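Local coordinates for extracellular solute-binding protein family 5 (PDB 4ONY), which probably binds peptides or related solutes in the periplasm and delivers them to an ABC transporter for uptake, at residues L89-R92 and D93-F96; R179-P182 and M183-A186; R366-D369 and A370-E374; G496-Q499 and W500-G504; R535-A538 and D539-S542. One frame throughout, in Å; residues are numbered along the deposited sequence.

Contact 1 of 5, residues L89-R92 and D93-F96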
loop_
_atom_site.group_PDB
_atom_site.type_symbol
_atom_site.label_atom_id
_atom_site.label_comp_id
_atom_site.label_asym_id
_atom_site.label_seq_id
_atom_site.Cartn_x
_atom_site.Cartn_y
_atom_site.Cartn_z
ATOM N N LEU A 89 -5.757 3.931 17.215
ATOM C CA LEU A 89 -5.734 2.745 16.377
ATOM C C LEU A 89 -6.532 2.939 15.097
ATOM O O LEU A 89 -7.710 3.319 15.133
ATOM C CB LEU A 89 -6.351 1.573 17.142
ATOM C CG LEU A 89 -6.437 0.232 16.429
ATOM C CD1 LEU A 89 -5.074 -0.357 16.141
ATOM C CD2 LEU A 89 -7.271 -0.725 17.264
ATOM N N ARG A 90 -5.917 2.617 13.980
ATOM C CA ARG A 90 -6.570 2.764 12.698
ATOM C C ARG A 90 -7.681 1.706 12.496
ATOM O O ARG A 90 -7.425 0.507 12.653
ATOM C CB ARG A 90 -5.474 2.582 11.666
ATOM C CG ARG A 90 -5.914 2.720 10.245
ATOM C CD ARG A 90 -5.663 4.112 9.808
ATOM N NE ARG A 90 -5.960 4.268 8.403
ATOM C CZ ARG A 90 -5.069 4.549 7.474
ATOM N NH1 ARG A 90 -3.804 4.680 7.774
ATOM N NH2 ARG A 90 -5.449 4.721 6.224
ATOM N N SER A 91 -8.906 2.109 12.171
ATOM C CA SER A 91 -9.891 1.137 11.712
ATOM C C SER A 91 -9.587 0.695 10.279
ATOM O O SER A 91 -9.386 1.522 9.398
ATOM C CB SER A 91 -11.313 1.683 11.715
ATOM O OG SER A 91 -12.206 0.789 11.031
ATOM N N ARG A 92 -9.693 -0.591 10.014
ATOM C CA ARG A 92 -9.461 -1.091 8.653
ATOM C C ARG A 92 -10.736 -1.217 7.825
ATOM O O ARG A 92 -10.733 -1.861 6.782
ATOM C CB ARG A 92 -8.688 -2.401 8.736
ATOM C CG ARG A 92 -7.335 -2.246 9.434
ATOM C CD ARG A 92 -6.413 -1.314 8.637
ATOM N NE ARG A 92 -5.173 -0.982 9.350
ATOM C CZ ARG A 92 -4.211 -0.182 8.899
ATOM N NH1 ARG A 92 -4.316 0.458 7.743
ATOM N NH2 ARG A 92 -3.124 -0.006 9.616
ATOM N N ASP A 93 -11.828 -0.594 8.301
ATOM C CA ASP A 93 -13.056 -0.525 7.557
ATOM C C ASP A 93 -13.385 0.869 7.087
ATOM O O ASP A 93 -14.491 1.088 6.604
ATOM C CB ASP A 93 -14.224 -1.051 8.408
ATOM C CG ASP A 93 -15.427 -1.467 7.580
ATOM O OD1 ASP A 93 -15.286 -1.932 6.451
ATOM O OD2 ASP A 93 -16.555 -1.370 8.096
ATOM N N GLU A 94 -12.485 1.813 7.258
ATOM C CA GLU A 94 -12.684 3.194 6.814
ATOM C C GLU A 94 -11.453 3.688 6.064
ATOM O O GLU A 94 -10.388 3.173 6.275
ATOM C CB GLU A 94 -12.944 4.135 8.019
ATOM C CG GLU A 94 -14.145 3.718 8.839
ATOM C CD GLU A 94 -14.413 4.645 10.024
ATOM O OE1 GLU A 94 -14.542 5.885 9.774
ATOM O OE2 GLU A 94 -14.510 4.093 11.173
ATOM N N PRO A 95 -11.608 4.702 5.198
ATOM C CA PRO A 95 -10.440 5.194 4.483
ATOM C C PRO A 95 -9.261 5.643 5.388
ATOM O O PRO A 95 -8.125 5.186 5.184
ATOM C CB PRO A 95 -10.990 6.380 3.682
ATOM C CG PRO A 95 -12.449 6.027 3.455
ATOM C CD PRO A 95 -12.855 5.366 4.757
ATOM N N PHE A 96 -9.540 6.500 6.362
ATOM C CA PHE A 96 -8.502 6.990 7.258
ATOM C C PHE A 96 -9.137 7.584 8.525
ATOM O O PHE A 96 -9.233 8.814 8.687
ATOM C CB PHE A 96 -7.650 8.044 6.534
ATOM C CG PHE A 96 -6.294 8.320 7.165
ATOM C CD1 PHE A 96 -5.892 7.752 8.394
ATOM C CD2 PHE A 96 -5.378 9.145 6.502
ATOM C CE1 PHE A 96 -4.610 8.040 8.925
ATOM C CE2 PHE A 96 -4.122 9.408 7.035
ATOM C CZ PHE A 96 -3.738 8.844 8.224
HETATM O O HOH W 1 -8.811 3.839 8.427
HETATM O O HOH W 2 -15.094 1.510 11.304
HETATM O O HOH W 3 -9.559 0.807 4.864
#

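Contact 2 of 5, residues R179-P182 and M183-A186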
loop_
_atom_site.group_PDB
_atom_site.type_symbol
_atom_site.label_atom_id
_atom_site.label_comp_id
_atom_site.label_asym_id
_atom_site.label_seq_id
_atom_site.Cartn_x
_atom_site.Cartn_y
_atom_site.Cartn_z
ATOM N N ARG A 179 -2.309 19.300 7.329
ATOM C CA ARG A 179 -3.491 18.748 7.923
ATOM C C ARG A 179 -3.387 17.258 8.187
ATOM O O ARG A 179 -4.012 16.778 9.127
ATOM C CB ARG A 179 -4.721 19.098 7.089
ATOM C CG ARG A 179 -5.097 20.579 7.249
ATOM C CD ARG A 179 -6.368 20.913 6.490
ATOM N NE ARG A 179 -7.484 20.184 7.052
ATOM C CZ ARG A 179 -8.119 20.474 8.190
ATOM N NH1 ARG A 179 -7.838 21.569 8.918
ATOM N NH2 ARG A 179 -9.096 19.683 8.576
ATOM N N GLU A 180 -2.571 16.534 7.408
ATOM C CA GLU A 180 -2.309 15.119 7.700
ATOM C C GLU A 180 -1.408 14.893 8.931
ATOM O O GLU A 180 -1.532 13.878 9.586
ATOM C CB GLU A 180 -1.643 14.443 6.495
ATOM C CG GLU A 180 -1.490 12.928 6.616
ATOM C CD GLU A 180 -0.278 12.371 5.861
ATOM O OE1 GLU A 180 0.740 13.065 5.707
ATOM O OE2 GLU A 180 -0.334 11.199 5.480
ATOM N N PHE A 181 -0.542 15.847 9.279
ATOM C CA PHE A 181 0.470 15.598 10.308
ATOM C C PHE A 181 -0.049 15.108 11.667
ATOM O O PHE A 181 0.519 14.182 12.258
ATOM C CB PHE A 181 1.388 16.812 10.533
ATOM C CG PHE A 181 2.637 16.461 11.304
ATOM C CD1 PHE A 181 3.537 15.576 10.772
ATOM C CD2 PHE A 181 2.833 16.922 12.583
ATOM C CE1 PHE A 181 4.680 15.224 11.460
ATOM C CE2 PHE A 181 3.969 16.567 13.303
ATOM C CZ PHE A 181 4.901 15.717 12.726
ATOM N N PRO A 182 -1.137 15.689 12.181
ATOM C CA PRO A 182 -1.621 15.151 13.441
ATOM C C PRO A 182 -2.031 13.705 13.357
ATOM O O PRO A 182 -1.908 13.004 14.349
ATOM C CB PRO A 182 -2.837 16.025 13.772
ATOM C CG PRO A 182 -2.613 17.279 13.007
ATOM C CD PRO A 182 -1.881 16.877 11.765
ATOM N N MET A 183 -2.509 13.255 12.193
ATOM C CA MET A 183 -2.766 11.837 11.987
ATOM C C MET A 183 -1.520 10.973 12.240
ATOM O O MET A 183 -1.635 9.824 12.676
ATOM C CB MET A 183 -3.284 11.521 10.572
ATOM C CG MET A 183 -4.452 12.381 10.081
ATOM S SD MET A 183 -5.940 12.249 11.073
ATOM C CE MET A 183 -6.401 10.551 10.750
ATOM N N LEU A 184 -0.338 11.500 11.919
ATOM C CA LEU A 184 0.901 10.727 11.993
ATOM C C LEU A 184 1.379 10.655 13.447
ATOM O O LEU A 184 1.922 9.645 13.885
ATOM C CB LEU A 184 1.968 11.359 11.105
ATOM C CG LEU A 184 1.612 11.524 9.627
ATOM C CD1 LEU A 184 2.765 12.094 8.811
ATOM C CD2 LEU A 184 1.239 10.155 9.053
ATOM N N ILE A 185 1.134 11.732 14.209
ATOM C CA ILE A 185 1.412 11.742 15.638
ATOM C C ILE A 185 0.523 10.679 16.331
ATOM O O ILE A 185 0.999 9.857 17.150
ATOM C CB ILE A 185 1.170 13.148 16.255
ATOM C CG1 ILE A 185 2.109 14.192 15.668
ATOM C CG2 ILE A 185 1.321 13.105 17.764
ATOM C CD1 ILE A 185 3.584 13.989 15.964
ATOM N N ALA A 186 -0.753 10.675 15.953
ATOM C CA ALA A 186 -1.758 9.800 16.583
ATOM C C ALA A 186 -1.595 8.328 16.222
ATOM O O ALA A 186 -1.693 7.446 17.101
ATOM C CB ALA A 186 -3.173 10.286 16.246
#

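Contact 3 of 5, residues R366-D369 and A370-E374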
loop_
_atom_site.group_PDB
_atom_site.type_symbol
_atom_site.label_atom_id
_atom_site.label_comp_id
_atom_site.label_asym_id
_atom_site.label_seq_id
_atom_site.Cartn_x
_atom_site.Cartn_y
_atom_site.Cartn_z
ATOM N N ARG A 366 -17.170 6.370 -14.580
ATOM C CA ARG A 366 -17.911 7.445 -13.881
ATOM C C ARG A 366 -17.793 8.745 -14.669
ATOM O O ARG A 366 -16.667 9.231 -14.908
ATOM C CB ARG A 366 -17.309 7.645 -12.504
ATOM C CG ARG A 366 -17.287 6.387 -11.660
ATOM C CD ARG A 366 -16.686 6.652 -10.320
ATOM N NE ARG A 366 -16.674 5.418 -9.560
ATOM C CZ ARG A 366 -17.697 4.965 -8.862
ATOM N NH1 ARG A 366 -18.815 5.704 -8.719
ATOM N NH2 ARG A 366 -17.590 3.807 -8.245
ATOM N N PRO A 367 -18.922 9.334 -15.071
ATOM C CA PRO A 367 -18.800 10.704 -15.585
ATOM C C PRO A 367 -18.243 11.690 -14.536
ATOM O O PRO A 367 -18.463 11.533 -13.337
ATOM C CB PRO A 367 -20.235 11.069 -15.961
ATOM C CG PRO A 367 -21.081 10.256 -15.036
ATOM C CD PRO A 367 -20.323 8.978 -14.754
ATOM N N ALA A 368 -17.437 12.639 -14.993
ATOM C CA ALA A 368 -16.853 13.646 -14.117
ATOM C C ALA A 368 -18.000 14.418 -13.381
ATOM O O ALA A 368 -18.946 14.851 -14.039
ATOM C CB ALA A 368 -16.006 14.596 -14.933
ATOM N N ASP A 369 -17.915 14.567 -12.060
ATOM C CA ASP A 369 -18.917 15.319 -11.294
ATOM C C ASP A 369 -18.652 16.826 -11.374
ATOM O O ASP A 369 -17.674 17.272 -12.036
ATOM C CB ASP A 369 -18.998 14.799 -9.835
ATOM C CG ASP A 369 -17.739 15.069 -9.018
ATOM O OD1 ASP A 369 -17.069 16.076 -9.269
ATOM O OD2 ASP A 369 -17.454 14.305 -8.079
ATOM N N ALA A 370 -19.530 17.630 -10.773
ATOM C CA ALA A 370 -19.450 19.079 -10.898
ATOM C C ALA A 370 -18.148 19.636 -10.345
ATOM O O ALA A 370 -17.556 20.533 -10.925
ATOM C CB ALA A 370 -20.637 19.758 -10.207
ATOM N N ARG A 371 -17.692 19.098 -9.225
ATOM C CA ARG A 371 -16.422 19.536 -8.657
ATOM C C ARG A 371 -15.219 19.209 -9.580
ATOM O O ARG A 371 -14.348 20.055 -9.773
ATOM C CB ARG A 371 -16.239 18.931 -7.253
ATOM C CG ARG A 371 -14.921 19.260 -6.576
ATOM C CD ARG A 371 -14.739 20.752 -6.365
ATOM N NE ARG A 371 -13.521 21.042 -5.613
ATOM C CZ ARG A 371 -12.825 22.181 -5.676
ATOM N NH1 ARG A 371 -13.202 23.195 -6.464
ATOM N NH2 ARG A 371 -11.701 22.312 -4.955
ATOM N N GLU A 372 -15.162 17.994 -10.123
ATOM C CA GLU A 372 -14.093 17.635 -11.076
ATOM C C GLU A 372 -14.082 18.574 -12.294
ATOM O O GLU A 372 -13.022 19.057 -12.703
ATOM C CB GLU A 372 -14.260 16.205 -11.587
ATOM C CG GLU A 372 -14.130 15.088 -10.547
ATOM C CD GLU A 372 -14.105 13.722 -11.233
ATOM O OE1 GLU A 372 -13.049 13.444 -11.866
ATOM O OE2 GLU A 372 -15.164 13.014 -11.244
ATOM N N ARG A 373 -15.249 18.845 -12.847
ATOM C CA ARG A 373 -15.340 19.707 -14.016
ATOM C C ARG A 373 -14.882 21.139 -13.695
ATOM O O ARG A 373 -14.196 21.765 -14.500
ATOM C CB ARG A 373 -16.743 19.661 -14.631
ATOM C CG ARG A 373 -17.011 18.325 -15.339
ATOM C CD ARG A 373 -18.436 18.210 -15.866
ATOM N NE ARG A 373 -18.696 16.809 -16.280
ATOM C CZ ARG A 373 -18.410 16.317 -17.481
ATOM N NH1 ARG A 373 -17.887 17.101 -18.431
ATOM N NH2 ARG A 373 -18.669 15.059 -17.734
ATOM N N GLU A 374 -15.235 21.618 -12.500
ATOM C CA GLU A 374 -14.739 22.915 -11.998
ATOM C C GLU A 374 -13.219 22.913 -11.888
ATOM O O GLU A 374 -12.565 23.825 -12.367
ATOM C CB GLU A 374 -15.389 23.207 -10.660
ATOM C CG GLU A 374 -14.947 24.498 -10.025
ATOM C CD GLU A 374 -15.587 24.762 -8.674
ATOM O OE1 GLU A 374 -15.667 23.895 -7.768
ATOM O OE2 GLU A 374 -15.991 25.903 -8.493
HETATM O O HOH W 4 -16.761 12.043 -9.455
#

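Contact 4 of 5, residues G496-Q499 and W500-G504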
loop_
_atom_site.group_PDB
_atom_site.type_symbol
_atom_site.label_atom_id
_atom_site.label_comp_id
_atom_site.label_asym_id
_atom_site.label_seq_id
_atom_site.Cartn_x
_atom_site.Cartn_y
_atom_site.Cartn_z
ATOM N N GLY A 496 -1.602 11.302 -0.689
ATOM C CA GLY A 496 -1.171 12.547 -0.052
ATOM C C GLY A 496 0.132 13.074 -0.645
ATOM O O GLY A 496 0.307 13.103 -1.875
ATOM N N ASN A 497 1.040 13.521 0.237
ATOM C CA ASN A 497 2.267 14.202 -0.161
ATOM C C ASN A 497 3.173 13.388 -1.080
ATOM O O ASN A 497 3.848 13.971 -1.930
ATOM C CB ASN A 497 3.057 14.614 1.087
ATOM C CG ASN A 497 2.284 15.624 1.933
ATOM O OD1 ASN A 497 1.553 16.462 1.403
ATOM N ND2 ASN A 497 2.366 15.491 3.257
ATOM N N GLU A 498 3.156 12.053 -0.941
ATOM C CA GLU A 498 3.943 11.182 -1.821
ATOM C C GLU A 498 3.584 11.364 -3.327
ATOM O O GLU A 498 4.387 11.069 -4.211
ATOM C CB GLU A 498 3.874 9.718 -1.352
ATOM C CG GLU A 498 2.593 8.960 -1.738
ATOM C CD GLU A 498 1.336 9.491 -1.063
ATOM O OE1 GLU A 498 1.445 10.098 0.040
ATOM O OE2 GLU A 498 0.229 9.299 -1.616
ATOM N N GLN A 499 2.405 11.898 -3.633
ATOM C CA GLN A 499 2.053 12.086 -5.012
ATOM C C GLN A 499 2.997 13.061 -5.743
ATOM O O GLN A 499 3.238 12.887 -6.936
ATOM C CB GLN A 499 0.595 12.527 -5.176
ATOM C CG GLN A 499 -0.470 11.596 -4.609
ATOM C CD GLN A 499 -0.447 10.183 -5.192
ATOM O OE1 GLN A 499 -0.314 9.214 -4.445
ATOM N NE2 GLN A 499 -0.540 10.063 -6.467
ATOM N N TRP A 500 3.564 14.051 -5.035
ATOM C CA TRP A 500 4.511 14.958 -5.639
ATOM C C TRP A 500 5.733 14.263 -6.236
ATOM O O TRP A 500 6.216 14.689 -7.259
ATOM C CB TRP A 500 5.004 16.022 -4.637
ATOM C CG TRP A 500 3.973 17.036 -4.232
ATOM C CD1 TRP A 500 3.512 17.270 -2.964
ATOM C CD2 TRP A 500 3.284 17.953 -5.082
ATOM N NE1 TRP A 500 2.549 18.244 -2.996
ATOM C CE2 TRP A 500 2.431 18.712 -4.277
ATOM C CE3 TRP A 500 3.326 18.220 -6.463
ATOM C CZ2 TRP A 500 1.613 19.742 -4.799
ATOM C CZ3 TRP A 500 2.500 19.224 -6.989
ATOM C CH2 TRP A 500 1.657 19.980 -6.143
ATOM N N LEU A 501 6.269 13.247 -5.576
ATOM C CA LEU A 501 7.490 12.601 -6.061
ATOM C C LEU A 501 7.205 11.541 -7.118
ATOM O O LEU A 501 8.131 11.091 -7.813
ATOM C CB LEU A 501 8.342 12.052 -4.911
ATOM C CG LEU A 501 9.176 13.163 -4.238
ATOM C CD1 LEU A 501 9.733 12.700 -2.900
ATOM C CD2 LEU A 501 10.343 13.639 -5.126
ATOM N N ARG A 502 5.940 11.190 -7.285
ATOM C CA ARG A 502 5.533 10.304 -8.351
ATOM C C ARG A 502 5.215 11.023 -9.629
ATOM O O ARG A 502 5.511 10.514 -10.714
ATOM C CB ARG A 502 4.266 9.561 -7.984
ATOM C CG ARG A 502 4.437 8.610 -6.849
ATOM C CD ARG A 502 3.123 7.905 -6.533
ATOM N NE ARG A 502 3.337 7.025 -5.386
ATOM C CZ ARG A 502 2.433 6.207 -4.896
ATOM N NH1 ARG A 502 1.225 6.159 -5.420
ATOM N NH2 ARG A 502 2.737 5.473 -3.846
ATOM N N TRP A 503 4.494 12.140 -9.506
ATOM C CA TRP A 503 3.852 12.805 -10.652
ATOM C C TRP A 503 4.113 14.322 -10.792
ATOM O O TRP A 503 3.789 14.903 -11.830
ATOM C CB TRP A 503 2.328 12.636 -10.540
ATOM C CG TRP A 503 1.844 11.257 -10.346
ATOM C CD1 TRP A 503 1.202 10.747 -9.259
ATOM C CD2 TRP A 503 1.910 10.191 -11.308
ATOM N NE1 TRP A 503 0.877 9.408 -9.490
ATOM C CE2 TRP A 503 1.279 9.060 -10.737
ATOM C CE3 TRP A 503 2.423 10.093 -12.599
ATOM C CZ2 TRP A 503 1.168 7.842 -11.403
ATOM C CZ3 TRP A 503 2.285 8.871 -13.289
ATOM C CH2 TRP A 503 1.672 7.770 -12.676
ATOM N N GLY A 504 4.689 14.944 -9.756
ATOM C CA GLY A 504 4.839 16.364 -9.713
ATOM C C GLY A 504 5.854 16.853 -10.713
ATOM O O GLY A 504 6.873 16.189 -10.964
#

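Contact 5 of 5, residues R535-A538 and D539-S542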
loop_
_atom_site.group_PDB
_atom_site.type_symbol
_atom_site.label_atom_id
_atom_site.label_comp_id
_atom_site.label_asym_id
_atom_site.label_seq_id
_atom_site.Cartn_x
_atom_site.Cartn_y
_atom_site.Cartn_z
ATOM N N ARG A 535 -10.982 19.105 2.416
ATOM C CA ARG A 535 -11.255 18.938 3.828
ATOM C C ARG A 535 -12.405 18.005 4.147
ATOM O O ARG A 535 -12.682 17.744 5.333
ATOM C CB ARG A 535 -11.541 20.299 4.446
ATOM C CG ARG A 535 -10.284 21.172 4.435
ATOM C CD ARG A 535 -10.297 22.065 5.635
ATOM N NE ARG A 535 -9.278 23.077 5.572
ATOM C CZ ARG A 535 -9.138 23.999 6.503
ATOM N NH1 ARG A 535 -9.953 24.019 7.553
ATOM N NH2 ARG A 535 -8.179 24.892 6.397
ATOM N N ASN A 536 -13.128 17.542 3.141
ATOM C CA ASN A 536 -14.125 16.544 3.417
ATOM C C ASN A 536 -13.978 15.423 2.400
ATOM O O ASN A 536 -13.351 15.630 1.350
ATOM C CB ASN A 536 -15.507 17.191 3.390
ATOM C CG ASN A 536 -15.850 17.765 2.026
ATOM O OD1 ASN A 536 -16.008 17.044 1.047
ATOM N ND2 ASN A 536 -15.936 19.069 1.958
ATOM N N ARG A 537 -14.539 14.258 2.710
ATOM C CA ARG A 537 -14.320 13.054 1.890
ATOM C C ARG A 537 -14.886 13.244 0.451
ATOM O O ARG A 537 -14.281 12.802 -0.481
ATOM C CB ARG A 537 -14.779 11.757 2.641
ATOM C CG ARG A 537 -14.325 10.415 2.034
ATOM C CD ARG A 537 -12.858 10.028 2.212
ATOM N NE ARG A 537 -12.418 9.006 1.257
ATOM C CZ ARG A 537 -11.142 8.618 1.055
ATOM N NH1 ARG A 537 -10.147 9.148 1.761
ATOM N NH2 ARG A 537 -10.812 7.682 0.121
ATOM N N ALA A 538 -15.967 13.991 0.272
ATOM C CA ALA A 538 -16.546 14.194 -1.054
ATOM C C ALA A 538 -15.651 14.987 -2.006
ATOM O O ALA A 538 -15.406 14.568 -3.156
ATOM C CB ALA A 538 -17.897 14.880 -0.933
ATOM N N ASP A 539 -15.174 16.132 -1.528
ATOM C CA ASP A 539 -14.207 16.919 -2.269
ATOM C C ASP A 539 -12.930 16.155 -2.554
ATOM O O ASP A 539 -12.343 16.354 -3.602
ATOM C CB ASP A 539 -13.840 18.209 -1.547
ATOM C CG ASP A 539 -14.979 19.186 -1.517
ATOM O OD1 ASP A 539 -16.003 18.914 -2.184
ATOM O OD2 ASP A 539 -14.818 20.219 -0.832
ATOM N N PHE A 540 -12.505 15.329 -1.605
ATOM C CA PHE A 540 -11.298 14.560 -1.758
ATOM C C PHE A 540 -11.478 13.510 -2.872
ATOM O O PHE A 540 -10.600 13.369 -3.756
ATOM C CB PHE A 540 -10.911 13.920 -0.434
ATOM C CG PHE A 540 -9.640 13.122 -0.483
ATOM C CD1 PHE A 540 -8.408 13.759 -0.561
ATOM C CD2 PHE A 540 -9.657 11.748 -0.456
ATOM C CE1 PHE A 540 -7.219 13.052 -0.590
ATOM C CE2 PHE A 540 -8.463 11.010 -0.451
ATOM C CZ PHE A 540 -7.240 11.658 -0.544
ATOM N N VAL A 541 -12.556 12.761 -2.823
ATOM C CA VAL A 541 -12.826 11.769 -3.826
ATOM C C VAL A 541 -12.890 12.419 -5.220
ATOM O O VAL A 541 -12.363 11.880 -6.201
ATOM C CB VAL A 541 -14.111 10.983 -3.532
ATOM C CG1 VAL A 541 -14.509 10.111 -4.731
ATOM C CG2 VAL A 541 -13.946 10.101 -2.286
ATOM N N SER A 542 -13.517 13.579 -5.302
ATOM C CA SER A 542 -13.622 14.250 -6.564
ATOM C C SER A 542 -12.232 14.635 -7.078
ATOM O O SER A 542 -11.913 14.451 -8.259
ATOM C CB SER A 542 -14.496 15.487 -6.427
ATOM O OG SER A 542 -15.842 15.095 -6.237
HETATM O O HOH W 5 -12.969 20.654 0.973
#

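Contact 1 of 5, residues L89-R92 and D93-F96
R90 and F96 face each other across the loop of a β-hairpin, where strand 88-90 turns back into strand 97-108. Their interaction is a cation-pi stack: the guanidinium lies flat on the phenyl ring with centres 4.0 Å apart and planes inclined by 25°, F96 CD1 sitting over the middle of the group. R90 can reach there because its CG stands anti to the backbone N and the chain then bends at chi2. On the opposite guanidinium face, toward the rim, comes R92 NH1.

Hydrogen bonds fix the loop further on. D93 N donates to S91 OG (3.1 Å, 166°), closing an ST turn, while E94 OE2 has Y99 OH as a partner and D93 OD1 takes L582 N.

Waters add further links. One molecule accepts from R90 NE and donates to both S91 O and E94 O, joining the two limbs of the loop from inside; a second links E94 OE2 with S91 OG. The guanidinium is thus held at its edge as well as on the face that F96 covers: R90 NH2 gives a hydrogen to P95 O over 2.9 Å, in the plane of that carbonyl and only 13° out of the guanidinium plane.

Contact 2 of 5, residues R179-P182 and M183-A186
M183 lies early in helix 181-187 and places its amide N 2.9 Å from E180 O, though the angle of 121° makes the hydrogen bond weak. Its CB and CG rest against the same oxygen, and the chain then bends away at chi2 and chi3 toward F96, L98 and L19, the side of the helix that faces strands 18-20 and 97-108.

L184 N follows with a bond of 2.8 Å to F181 O, approaching from above the carbonyl plane. The leucine's two methyls part: CD1 lies 3.8 Å from E180 OE1 and also borders F181 CD1, whereas CD2 turns to the other carboxylate oxygen, OE2, so that the aliphatic fork flanks the acid.

I185 N is the second donor to F181 O, at 3.2 Å and almost in line with the C=O bond. With chi1 near -63° its CG1 arm swings beside the backbone N, and CD1 meets F181 CE2 at 3.7 Å, the two side chains slanting across one another. F173 of strand 168-173 also meets F181, the two rings nearly perpendicular, and touches P182 and I185.

A186 N completes the sequence with an i to i+4 bond of 3.1 Å to P182 O. Two donors thus share F181 O, one in 3-10 and one in α-helical spacing, while the side chains around that bond are chiefly apolar and fasten the turn by packing.

Contact 3 of 5, residues R366-D369 and A370-E374
D369 and E372 stand across each other at roughly a right angle, their carboxylate planes 84° apart, and together form a capping box at the start of helix 370-376. D369 holds CG between its backbone N and carbonyl carbon (chi1 67°), the crowded position, which lets OD1 receive E372 N at 2.8 Å along a nearly straight path of 174°. E372 answers with an extended chain: OE2 takes D369 N at 3.3 Å, the N-H coming from above the carboxylate plane.

R373 reaches back alongside the loop instead. Its chain is straight from CG to NE, the methyl of A368 lies over one face of its guanidinium, and NE donates to A368 O at 3.0 Å from well above the carbonyl plane. Its own amide bonds D369 O in ordinary helical fashion.

Helix 537-553 supplies outer partners: S542 OG for D369 OD2 and R549, in a salt bridge, for E372 OE1. A water donates to E372 OE2 and, weakly, to D369 OD2. The two acids come within 4.1 Å of each other (D369 OD1 to E372 OE2), so some repulsion is expected, but the R549 charge, the hydrogen bonds to both and the positive end of the helix dipole probably offset it and keep both carboxylates ionised.

Contact 4 of 5, residues G496-Q499 and W500-G504
R502 carries its guanidinium past the side chain of E498, whose CG lies over one face, off toward the rim and 4.1 Å from R502 NH2. The two chains run abreast in the same direction, yet their charged ends are turned 73° apart and do not pair. R502, extended from CG to NE, sends NH2 to A490 O. E498 instead folds back: CG occupies the site between its backbone N and carbonyl carbon (chi1 79°), the chain bends again at chi2, and OE2 accepts G496 N at 2.9 Å on the syn side, with an almost straight angle of 172°.

That bond lies within a type I β-turn, G496 to Q499, closed by Q499 N and G496 O. The turn passes directly into the helix, W500 N donating to N497 O from above the carbonyl plane at 3.1 Å; the same oxygen lies 3.5 Å from W500 CD1, beside the indole. W503 N then bonds Q499 O at 3.0 Å, nearly in line with the carbonyl. R502 CB rests on one face of the W503 indole, and F355 meets that indole edge-to-face.

Both tryptophans are wedged into neighbouring structure, W500 against I528 and L532 of helix 522-533, W503 against V524, L551 and L489. The arrangement is a β-turn running into a short helix, 499-503, whose side chains pack on strand 484-489 and on helices 522-533 and 537-553.

Contact 5 of 5, residues R535-A538 and D539-S542
The side chain of N536 bonds both the backbone and the side chain of D539. N536 OD1 accepts D539 N at 2.9 Å in a practically straight bond (178°), and N536 ND2 returns a weak one to D539 OD2 over 3.2 Å. With CG between the backbone N and the carbonyl carbon (chi1 62°) the amide reaches both. D539 OD2 has a further donor in a water that in turn accepts from R535 N, so the residue before the N-cap is tied to the first turn as well.

This is an N-cap: N536 stands immediately before helix 537-553, and its side chain provides an acceptor for an amide that has no earlier helical carbonyl to meet. The backbone carbonyls then take over. N536 O receives F540 N at 3.1 Å, in its carbonyl plane, R537 O receives V541 N at 2.9 Å, and A538 O receives S542 N at 3.0 Å.

R537 bends at chi2, bringing its guanidinium over F540, and NH2 donates to L493 O. The guanidinium and the ring cross obliquely, planes 49° apart, with R537 NH1 3.3 Å from F540 CE2, too inclined to count as a flat stack, while NE lies near V541 CG2. H22 also meets the F540 ring. S542 OG is engaged by D369 OD2, at the start of helix 370-376.

In the fold
Along the chain the five contacts follow in series, none nesting in or crossing another. Contact 1 closes the hairpin loop between strands 88-90 and 97-108; contact 2, early in helix 181-187, packs against it through M183 CE and F96 CE1. Contact 3 begins helix 370-376 and contact 4 closes the turn into helix 499-503, where N497 comes back beside E180 of contact 2. Contact 5 starts helix 537-553 and touches three others: P95 of contact 1 meets R537, R179 of contact 2 brings its like charge close to R535, which also pairs with E111, and S542 reaches D369 of contact 3. Contacts 4 and 5 do not touch, but Q499 and W503 pack farther along helix 537-553.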